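Local coordinates for phenylacetic acid degradation protein PaaI (PDB 1WN3) that binds coenzyme A thioesters such as hexanoyl-coenzyme A and, as a hotdog-fold protein of the thioesterase superfamily, probably hydrolyses acyl-CoA, at residues G59-L64 with G112-L117; S49-A54 with A94-E99. One frame throughout, in Å; residues are numbered along the deposited sequence.

Interaction 1: residues G59-L64 with G112-L117; sequences GPAVAL and GTVFRL. With HXC (hexanoyl-coenzyme A), chain J.
F115 N donates to V62 O at 2.9 Å, and V62 N returns a bond to F115 O at 3.0 Å. Both bonds are fairly straight. V62 and F115 thus form a hydrogen-bonded antiparallel pair. L64 N adds a third backbone bond, to T113 O. At the other end L117 N reaches P60 O only weakly.

A63 lies in a non-hydrogen-bonded pair with V114. Its N turns outward and donates to the thioester carbonyl OM2 of hexanoyl-coenzyme A at 2.9 Å. A63 is a known CoA-binding residue. V62 and F115 put their side chains on the same face of the sheet. V62 CG2 packs on F115 CB and on the pantetheine methyl CP8, 3.7 Å away. The F115 ring has CPB of the ligand over the centre of one face. CG of F115 is anti to its N (chi1 175°), which carries the ring away from strand 61-64 and under the pantetheine arm. L64 CD1 touches CP8 as well. V62 CG1 meets L117 CD1, the two side chains crossing at about a right angle. On the other face A61 CB packs against V114 CB at 3.9 Å.

R116 NH1 reaches S90 O, and its NE gives a weak bond to a water that can also donate to G59 O. T113 OG1 ties to T95 OG1 on strand 93-102.

Strand 61-70 is outermost in this chain's sheet, but L64 carries backbone bonding on to the second subunit. Strand 105-116 separates it from strand 93-102. V114 and A63 also touch F51 of helix 40-55.

Interaction 2: residues S49-A54 with A94-E99; sequences SAFALA and ATYRVE. With HXC (hexanoyl-coenzyme A), chain J.
The side chains of F51 and Y96 cross at about a right angle. Y96 CD1 lies at the edge of the F51 ring, near its plane, 3.9 Å from F51 CE1. The Y96 ring receives F51 CE1 and A54 CB obliquely. Its polar end, OH, turns to E86 of strand 79-89 in a weak hydrogen bond. CG of F51 is anti to the backbone N (chi1 159°), and this brings the CD1-CE1 side of the ring to Y96.

V98 comes two residues further along the strand. Its CG2 packs on F51 CB at 4.0 Å, and its CG1 touches A50 CB at 4.2 Å. A50 and A54 are one helical turn apart, and both present their methyl groups to the strand. The helix and strand axes are 8.8 Å apart at closest approach.

In the hotdog fold a central helix is wrapped by the antiparallel sheet, and this is part of that packing. F51 also meets the ring of F110 on strand 105-116. A52 CB is turned from the strand and lies 3.3 Å from CM5 of the hexanoyl chain.

The contacts across the two segments are apolar. Shape and burial of carbon therefore hold the helix to the sheet here.

Overall arrangement
Both interactions are largely buried, but interaction 2 lies nearer the centre of the chain. Interaction 1 joins two strands at the sheet margin and extends to exposed P60 and L117. Its backbone bonds contrast with the carbon packing of helix on sheet in interaction 2. The two are continuous: strands 93-102 and 105-116 are neighbours in the sheet, and the approach of G112 O to Y96 N, 2.7 Å, is one of the probable hydrogen bonds between them. Both touch the same hexanoyl-coenzyme A: residues 59-64 and 112-117 line its thioester and pantetheine, and helix residue A52 meets its acyl tail. Residues of the second and third subunits also bind this ligand.

Interaction 1: residues G59-L64 with G112-L117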
loop_
_atom_site.group_PDB
_atom_site.type_symbol
_atom_site.label_atom_id
_atom_site.label_comp_id
_atom_site.label_asym_id
_atom_site.label_seq_id
_atom_site.Cartn_x
_atom_site.Cartn_y
_atom_site.Cartn_z
ATOM N N GLY A 59 -21.360 -5.048 -9.791
ATOM C CA GLY A 59 -22.224 -5.434 -8.690
ATOM C C GLY A 59 -21.756 -4.730 -7.426
ATOM O O GLY A 59 -20.732 -4.049 -7.442
ATOM N N PRO A 60 -22.474 -4.885 -6.305
ATOM C CA PRO A 60 -22.079 -4.225 -5.058
ATOM C C PRO A 60 -20.666 -4.577 -4.591
ATOM O O PRO A 60 -20.288 -5.749 -4.520
ATOM C CB PRO A 60 -23.158 -4.681 -4.076
ATOM C CG PRO A 60 -23.500 -6.050 -4.577
ATOM C CD PRO A 60 -23.585 -5.825 -6.072
ATOM N N ALA A 61 -19.890 -3.546 -4.278
ATOM C CA ALA A 61 -18.522 -3.727 -3.815
ATOM C C ALA A 61 -18.108 -2.596 -2.881
ATOM O O ALA A 61 -18.502 -1.443 -3.068
ATOM C CB ALA A 61 -17.577 -3.795 -5.011
ATOM N N VAL A 62 -17.320 -2.935 -1.865
ATOM C CA VAL A 62 -16.847 -1.943 -0.907
ATOM C C VAL A 62 -15.323 -1.923 -0.843
ATOM O O VAL A 62 -14.669 -2.963 -0.943
ATOM C CB VAL A 62 -17.391 -2.219 0.511
ATOM C CG1 VAL A 62 -18.912 -2.044 0.534
ATOM C CG2 VAL A 62 -17.015 -3.619 0.936
ATOM N N ALA A 63 -14.771 -0.729 -0.672
ATOM C CA ALA A 63 -13.332 -0.545 -0.595
ATOM C C ALA A 63 -12.722 -1.359 0.541
ATOM O O ALA A 63 -13.223 -1.362 1.667
ATOM C CB ALA A 63 -13.016 0.926 -0.407
ATOM N N LEU A 64 -11.630 -2.042 0.231
ATOM C CA LEU A 64 -10.922 -2.854 1.206
ATOM C C LEU A 64 -9.565 -2.223 1.533
ATOM O O LEU A 64 -9.290 -1.790 2.647
ATOM C CB LEU A 64 -10.723 -4.240 0.575
ATOM C CG LEU A 64 -10.555 -5.377 1.588
ATOM C CD1 LEU A 64 -11.693 -5.472 2.599
ATOM C CD2 LEU A 64 -10.494 -6.750 0.914
ATOM N N GLY A 112 -6.384 0.161 -5.963
ATOM C CA GLY A 112 -7.376 -0.246 -4.991
ATOM C C GLY A 112 -7.989 -1.611 -5.211
ATOM O O GLY A 112 -8.131 -2.079 -6.345
ATOM N N THR A 113 -8.348 -2.250 -4.105
ATOM C CA THR A 113 -8.971 -3.554 -4.142
ATOM C C THR A 113 -10.302 -3.508 -3.396
ATOM O O THR A 113 -10.393 -2.950 -2.303
ATOM C CB THR A 113 -8.062 -4.612 -3.503
ATOM O OG1 THR A 113 -6.867 -4.743 -4.285
ATOM C CG2 THR A 113 -8.770 -5.957 -3.431
ATOM N N VAL A 114 -11.337 -4.082 -4.001
ATOM C CA VAL A 114 -12.650 -4.109 -3.380
ATOM C C VAL A 114 -13.035 -5.511 -2.958
ATOM O O VAL A 114 -12.462 -6.502 -3.415
ATOM C CB VAL A 114 -13.771 -3.609 -4.330
ATOM C CG1 VAL A 114 -13.589 -2.135 -4.637
ATOM C CG2 VAL A 114 -13.783 -4.443 -5.614
ATOM N N PHE A 115 -14.017 -5.567 -2.071
ATOM C CA PHE A 115 -14.567 -6.811 -1.569
ATOM C C PHE A 115 -15.946 -6.831 -2.236
ATOM O O PHE A 115 -16.719 -5.883 -2.094
ATOM C CB PHE A 115 -14.674 -6.736 -0.043
ATOM C CG PHE A 115 -15.339 -7.924 0.590
ATOM C CD1 PHE A 115 -16.726 -8.062 0.562
ATOM C CD2 PHE A 115 -14.583 -8.894 1.238
ATOM C CE1 PHE A 115 -17.351 -9.148 1.176
ATOM C CE2 PHE A 115 -15.197 -9.986 1.856
ATOM C CZ PHE A 115 -16.585 -10.113 1.825
ATOM N N ARG A 116 -16.242 -7.885 -2.986
ATOM C CA ARG A 116 -17.524 -7.970 -3.683
ATOM C C ARG A 116 -18.606 -8.627 -2.837
ATOM O O ARG A 116 -18.609 -9.842 -2.657
ATOM C CB ARG A 116 -17.341 -8.728 -5.002
ATOM C CG ARG A 116 -16.307 -8.088 -5.924
ATOM C CD ARG A 116 -16.192 -8.833 -7.240
ATOM N NE ARG A 116 -17.456 -8.814 -7.972
ATOM C CZ ARG A 116 -17.719 -9.555 -9.043
ATOM N NH1 ARG A 116 -16.806 -10.388 -9.522
ATOM N NH2 ARG A 116 -18.899 -9.456 -9.637
ATOM N N LEU A 117 -19.525 -7.812 -2.319
ATOM C CA LEU A 117 -20.612 -8.302 -1.474
ATOM C C LEU A 117 -21.453 -9.361 -2.176
ATOM O O LEU A 117 -21.730 -9.174 -3.376
ATOM C CB LEU A 117 -21.511 -7.137 -1.049
ATOM C CG LEU A 117 -20.879 -6.052 -0.168
ATOM C CD1 LEU A 117 -21.845 -4.887 0.011
ATOM C CD2 LEU A 117 -20.510 -6.652 1.182
HETATM C C2 HXC J . -23.370 -1.045 10.089
HETATM C C4 HXC J . -21.934 -2.842 9.378
HETATM C C5 HXC J . -22.706 -2.965 8.181
HETATM C C6 HXC J . -23.776 -2.099 8.025
HETATM C C8 HXC J . -21.131 -4.428 8.140
HETATM N N9 HXC J . -20.936 -3.799 9.310
HETATM N N7 HXC J . -22.166 -3.985 7.414
HETATM N N3 HXC J . -22.314 -1.884 10.266
HETATM N N1 HXC J . -24.107 -1.158 8.953
HETATM N N6 HXC J . -24.515 -2.213 6.885
HETATM C "C1'" HXC J . -19.839 -4.209 10.186
HETATM C "C2'" HXC J . -20.005 -5.459 11.056
HETATM O "O2'" HXC J . -21.003 -5.243 12.065
HETATM C "C3'" HXC J . -18.614 -5.534 11.678
HETATM O "O3'" HXC J . -18.430 -4.544 12.725
HETATM C "C4'" HXC J . -17.760 -5.219 10.432
HETATM O "O4'" HXC J . -18.507 -4.272 9.671
HETATM C "C5'" HXC J . -17.421 -6.454 9.543
HETATM O "O5'" HXC J . -18.560 -7.097 8.878
HETATM P P1 HXC J . -18.805 -8.642 8.843
HETATM O O11 HXC J . -20.280 -8.879 9.230
HETATM O O12 HXC J . -17.802 -9.415 9.743
HETATM O O6 HXC J . -18.660 -9.161 7.377
HETATM P P2 HXC J . -17.479 -9.012 6.355
HETATM O O21 HXC J . -17.991 -9.596 5.012
HETATM O O22 HXC J . -16.282 -9.817 6.892
HETATM O O7 HXC J . -17.042 -7.521 6.121
HETATM C CPB HXC J . -16.008 -7.192 5.134
HETATM C CPA HXC J . -16.258 -5.772 4.614
HETATM C CP7 HXC J . -16.174 -4.902 5.889
HETATM C CP9 HXC J . -17.654 -5.825 3.931
HETATM C CP8 HXC J . -15.190 -5.431 3.557
HETATM O OP3 HXC J . -14.841 -4.948 6.415
HETATM C CP6 HXC J . -16.606 -3.446 5.741
HETATM O OP2 HXC J . -17.782 -3.110 5.834
HETATM N NP2 HXC J . -15.583 -2.601 5.508
HETATM C CP5 HXC J . -15.812 -1.171 5.344
HETATM C CP4 HXC J . -15.991 -0.761 3.889
HETATM C CP3 HXC J . -16.031 0.749 3.813
HETATM O OP1 HXC J . -16.664 1.424 4.622
HETATM N NP1 HXC J . -15.304 1.230 2.784
HETATM C CP2 HXC J . -15.083 2.622 2.369
HETATM C CP1 HXC J . -16.358 3.463 2.317
HETATM S S HXC J . -17.713 2.837 1.210
HETATM P P3 HXC J . -18.339 -5.093 14.195
HETATM O O31 HXC J . -17.334 -6.282 14.290
HETATM O O32 HXC J . -19.757 -5.569 14.619
HETATM O O33 HXC J . -17.829 -3.916 15.066
HETATM C CM1 HXC J . -17.164 2.040 -0.290
HETATM C CM2 HXC J . -18.169 1.577 -1.314
HETATM C CM3 HXC J . -18.050 2.459 -2.569
HETATM O OM2 HXC J . -15.967 1.900 -0.498
HETATM C CM4 HXC J . -18.572 3.884 -2.327
HETATM C CM5 HXC J . -17.524 4.995 -2.575
HETATM C CM6 HXC J . -16.525 5.189 -1.453
HETATM O O HOH W 1 -18.303 -6.070 -7.803
#

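Interaction 2: residues S49-A54 with A94-E99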
loop_
_atom_site.group_PDB
_atom_site.type_symbol
_atom_site.label_atom_id
_atom_site.label_comp_id
_atom_site.label_asym_id
_atom_site.label_seq_id
_atom_site.Cartn_x
_atom_site.Cartn_y
_atom_site.Cartn_z
ATOM N N SER A 49 -13.207 7.904 -6.080
ATOM C CA SER A 49 -14.540 7.979 -6.671
ATOM C C SER A 49 -14.616 7.187 -7.975
ATOM O O SER A 49 -15.592 6.484 -8.218
ATOM C CB SER A 49 -14.934 9.436 -6.926
ATOM O OG SER A 49 -15.095 10.120 -5.698
ATOM N N ALA A 50 -13.586 7.304 -8.809
ATOM C CA ALA A 50 -13.544 6.572 -10.074
ATOM C C ALA A 50 -13.485 5.075 -9.768
ATOM O O ALA A 50 -14.159 4.269 -10.408
ATOM C CB ALA A 50 -12.322 6.994 -10.882
ATOM N N PHE A 51 -12.669 4.729 -8.773
ATOM C CA PHE A 51 -12.466 3.355 -8.305
ATOM C C PHE A 51 -13.788 2.743 -7.844
ATOM O O PHE A 51 -14.131 1.622 -8.221
ATOM C CB PHE A 51 -11.425 3.396 -7.168
ATOM C CG PHE A 51 -11.434 2.202 -6.238
ATOM C CD1 PHE A 51 -11.171 0.919 -6.703
ATOM C CD2 PHE A 51 -11.600 2.392 -4.863
ATOM C CE1 PHE A 51 -11.061 -0.159 -5.815
ATOM C CE2 PHE A 51 -11.492 1.324 -3.958
ATOM C CZ PHE A 51 -11.219 0.047 -4.436
ATOM N N ALA A 52 -14.531 3.490 -7.035
ATOM C CA ALA A 52 -15.816 3.031 -6.522
ATOM C C ALA A 52 -16.814 2.796 -7.652
ATOM O O ALA A 52 -17.516 1.789 -7.668
ATOM C CB ALA A 52 -16.376 4.049 -5.564
ATOM N N LEU A 53 -16.876 3.738 -8.586
ATOM C CA LEU A 53 -17.790 3.629 -9.709
ATOM C C LEU A 53 -17.427 2.458 -10.620
ATOM O O LEU A 53 -18.287 1.651 -10.980
ATOM C CB LEU A 53 -17.801 4.937 -10.504
ATOM C CG LEU A 53 -18.487 6.107 -9.786
ATOM C CD1 LEU A 53 -18.229 7.408 -10.530
ATOM C CD2 LEU A 53 -19.982 5.837 -9.690
ATOM N N ALA A 54 -16.152 2.356 -10.978
ATOM C CA ALA A 54 -15.713 1.277 -11.846
ATOM C C ALA A 54 -15.985 -0.103 -11.245
ATOM O O ALA A 54 -16.450 -1.001 -11.946
ATOM C CB ALA A 54 -14.230 1.427 -12.164
ATOM N N ALA A 94 -11.697 -7.543 -6.415
ATOM C CA ALA A 94 -11.304 -6.959 -7.682
ATOM C C ALA A 94 -10.336 -5.828 -7.392
ATOM O O ALA A 94 -10.421 -5.168 -6.354
ATOM C CB ALA A 94 -12.525 -6.445 -8.435
ATOM N N THR A 95 -9.409 -5.604 -8.310
ATOM C CA THR A 95 -8.418 -4.562 -8.122
ATOM C C THR A 95 -8.394 -3.613 -9.310
ATOM O O THR A 95 -8.502 -4.036 -10.462
ATOM C CB THR A 95 -7.038 -5.197 -7.903
ATOM O OG1 THR A 95 -7.100 -6.048 -6.751
ATOM C CG2 THR A 95 -5.976 -4.131 -7.686
ATOM N N TYR A 96 -8.257 -2.324 -9.021
ATOM C CA TYR A 96 -8.242 -1.312 -10.064
ATOM C C TYR A 96 -7.091 -0.333 -9.944
ATOM O O TYR A 96 -6.659 0.013 -8.842
ATOM C CB TYR A 96 -9.556 -0.520 -10.050
ATOM C CG TYR A 96 -10.781 -1.385 -10.207
ATOM C CD1 TYR A 96 -11.227 -2.198 -9.161
ATOM C CD2 TYR A 96 -11.463 -1.438 -11.420
ATOM C CE1 TYR A 96 -12.313 -3.045 -9.327
ATOM C CE2 TYR A 96 -12.555 -2.283 -11.598
ATOM C CZ TYR A 96 -12.971 -3.084 -10.552
ATOM O OH TYR A 96 -14.028 -3.940 -10.741
ATOM N N ARG A 97 -6.596 0.105 -11.092
ATOM C CA ARG A 97 -5.544 1.103 -11.134
ATOM C C ARG A 97 -6.234 2.384 -11.570
ATOM O O ARG A 97 -7.018 2.376 -12.523
ATOM C CB ARG A 97 -4.458 0.748 -12.157
ATOM C CG ARG A 97 -3.664 1.975 -12.619
ATOM C CD ARG A 97 -2.455 1.645 -13.497
ATOM N NE ARG A 97 -2.773 0.811 -14.654
ATOM C CZ ARG A 97 -2.522 -0.493 -14.720
ATOM N NH1 ARG A 97 -1.950 -1.112 -13.691
ATOM N NH2 ARG A 97 -2.824 -1.179 -15.815
ATOM N N VAL A 98 -5.968 3.474 -10.863
ATOM C CA VAL A 98 -6.555 4.751 -11.225
ATOM C C VAL A 98 -5.461 5.790 -11.381
ATOM O O VAL A 98 -4.702 6.058 -10.445
ATOM C CB VAL A 98 -7.540 5.280 -10.168
ATOM C CG1 VAL A 98 -8.121 6.605 -10.645
ATOM C CG2 VAL A 98 -8.644 4.259 -9.908
ATOM N N GLU A 99 -5.383 6.372 -12.570
ATOM C CA GLU A 99 -4.388 7.396 -12.830
ATOM C C GLU A 99 -5.039 8.755 -12.701
ATOM O O GLU A 99 -6.129 8.987 -13.234
ATOM C CB GLU A 99 -3.811 7.247 -14.231
ATOM C CG GLU A 99 -3.183 5.894 -14.498
ATOM C CD GLU A 99 -2.471 5.856 -15.828
ATOM O OE1 GLU A 99 -3.064 6.312 -16.829
ATOM O OE2 GLU A 99 -1.322 5.365 -15.873
HETATM C C2 HXC J . -23.370 -1.045 10.089
HETATM C C4 HXC J . -21.934 -2.842 9.378
HETATM C C5 HXC J . -22.706 -2.965 8.181
HETATM C C6 HXC J . -23.776 -2.099 8.025
HETATM C C8 HXC J . -21.131 -4.428 8.140
HETATM N N9 HXC J . -20.936 -3.799 9.310
HETATM N N7 HXC J . -22.166 -3.985 7.414
HETATM N N3 HXC J . -22.314 -1.884 10.266
HETATM N N1 HXC J . -24.107 -1.158 8.953
HETATM N N6 HXC J . -24.515 -2.213 6.885
HETATM C "C1'" HXC J . -19.839 -4.209 10.186
HETATM C "C2'" HXC J . -20.005 -5.459 11.056
HETATM O "O2'" HXC J . -21.003 -5.243 12.065
HETATM C "C3'" HXC J . -18.614 -5.534 11.678
HETATM O "O3'" HXC J . -18.430 -4.544 12.725
HETATM C "C4'" HXC J . -17.760 -5.219 10.432
HETATM O "O4'" HXC J . -18.507 -4.272 9.671
HETATM C "C5'" HXC J . -17.421 -6.454 9.543
HETATM O "O5'" HXC J . -18.560 -7.097 8.878
HETATM P P1 HXC J . -18.805 -8.642 8.843
HETATM O O11 HXC J . -20.280 -8.879 9.230
HETATM O O12 HXC J . -17.802 -9.415 9.743
HETATM O O6 HXC J . -18.660 -9.161 7.377
HETATM P P2 HXC J . -17.479 -9.012 6.355
HETATM O O21 HXC J . -17.991 -9.596 5.012
HETATM O O22 HXC J . -16.282 -9.817 6.892
HETATM O O7 HXC J . -17.042 -7.521 6.121
HETATM C CPB HXC J . -16.008 -7.192 5.134
HETATM C CPA HXC J . -16.258 -5.772 4.614
HETATM C CP7 HXC J . -16.174 -4.902 5.889
HETATM C CP9 HXC J . -17.654 -5.825 3.931
HETATM C CP8 HXC J . -15.190 -5.431 3.557
HETATM O OP3 HXC J . -14.841 -4.948 6.415
HETATM C CP6 HXC J . -16.606 -3.446 5.741
HETATM O OP2 HXC J . -17.782 -3.110 5.834
HETATM N NP2 HXC J . -15.583 -2.601 5.508
HETATM C CP5 HXC J . -15.812 -1.171 5.344
HETATM C CP4 HXC J . -15.991 -0.761 3.889
HETATM C CP3 HXC J . -16.031 0.749 3.813
HETATM O OP1 HXC J . -16.664 1.424 4.622
HETATM N NP1 HXC J . -15.304 1.230 2.784
HETATM C CP2 HXC J . -15.083 2.622 2.369
HETATM C CP1 HXC J . -16.358 3.463 2.317
HETATM S S HXC J . -17.713 2.837 1.210
HETATM P P3 HXC J . -18.339 -5.093 14.195
HETATM O O31 HXC J . -17.334 -6.282 14.290
HETATM O O32 HXC J . -19.757 -5.569 14.619
HETATM O O33 HXC J . -17.829 -3.916 15.066
HETATM C CM1 HXC J . -17.164 2.040 -0.290
HETATM C CM2 HXC J . -18.169 1.577 -1.314
HETATM C CM3 HXC J . -18.050 2.459 -2.569
HETATM O OM2 HXC J . -15.967 1.900 -0.498
HETATM C CM4 HXC J . -18.572 3.884 -2.327
HETATM C CM5 HXC J . -17.524 4.995 -2.575
HETATM C CM6 HXC J . -16.525 5.189 -1.453
#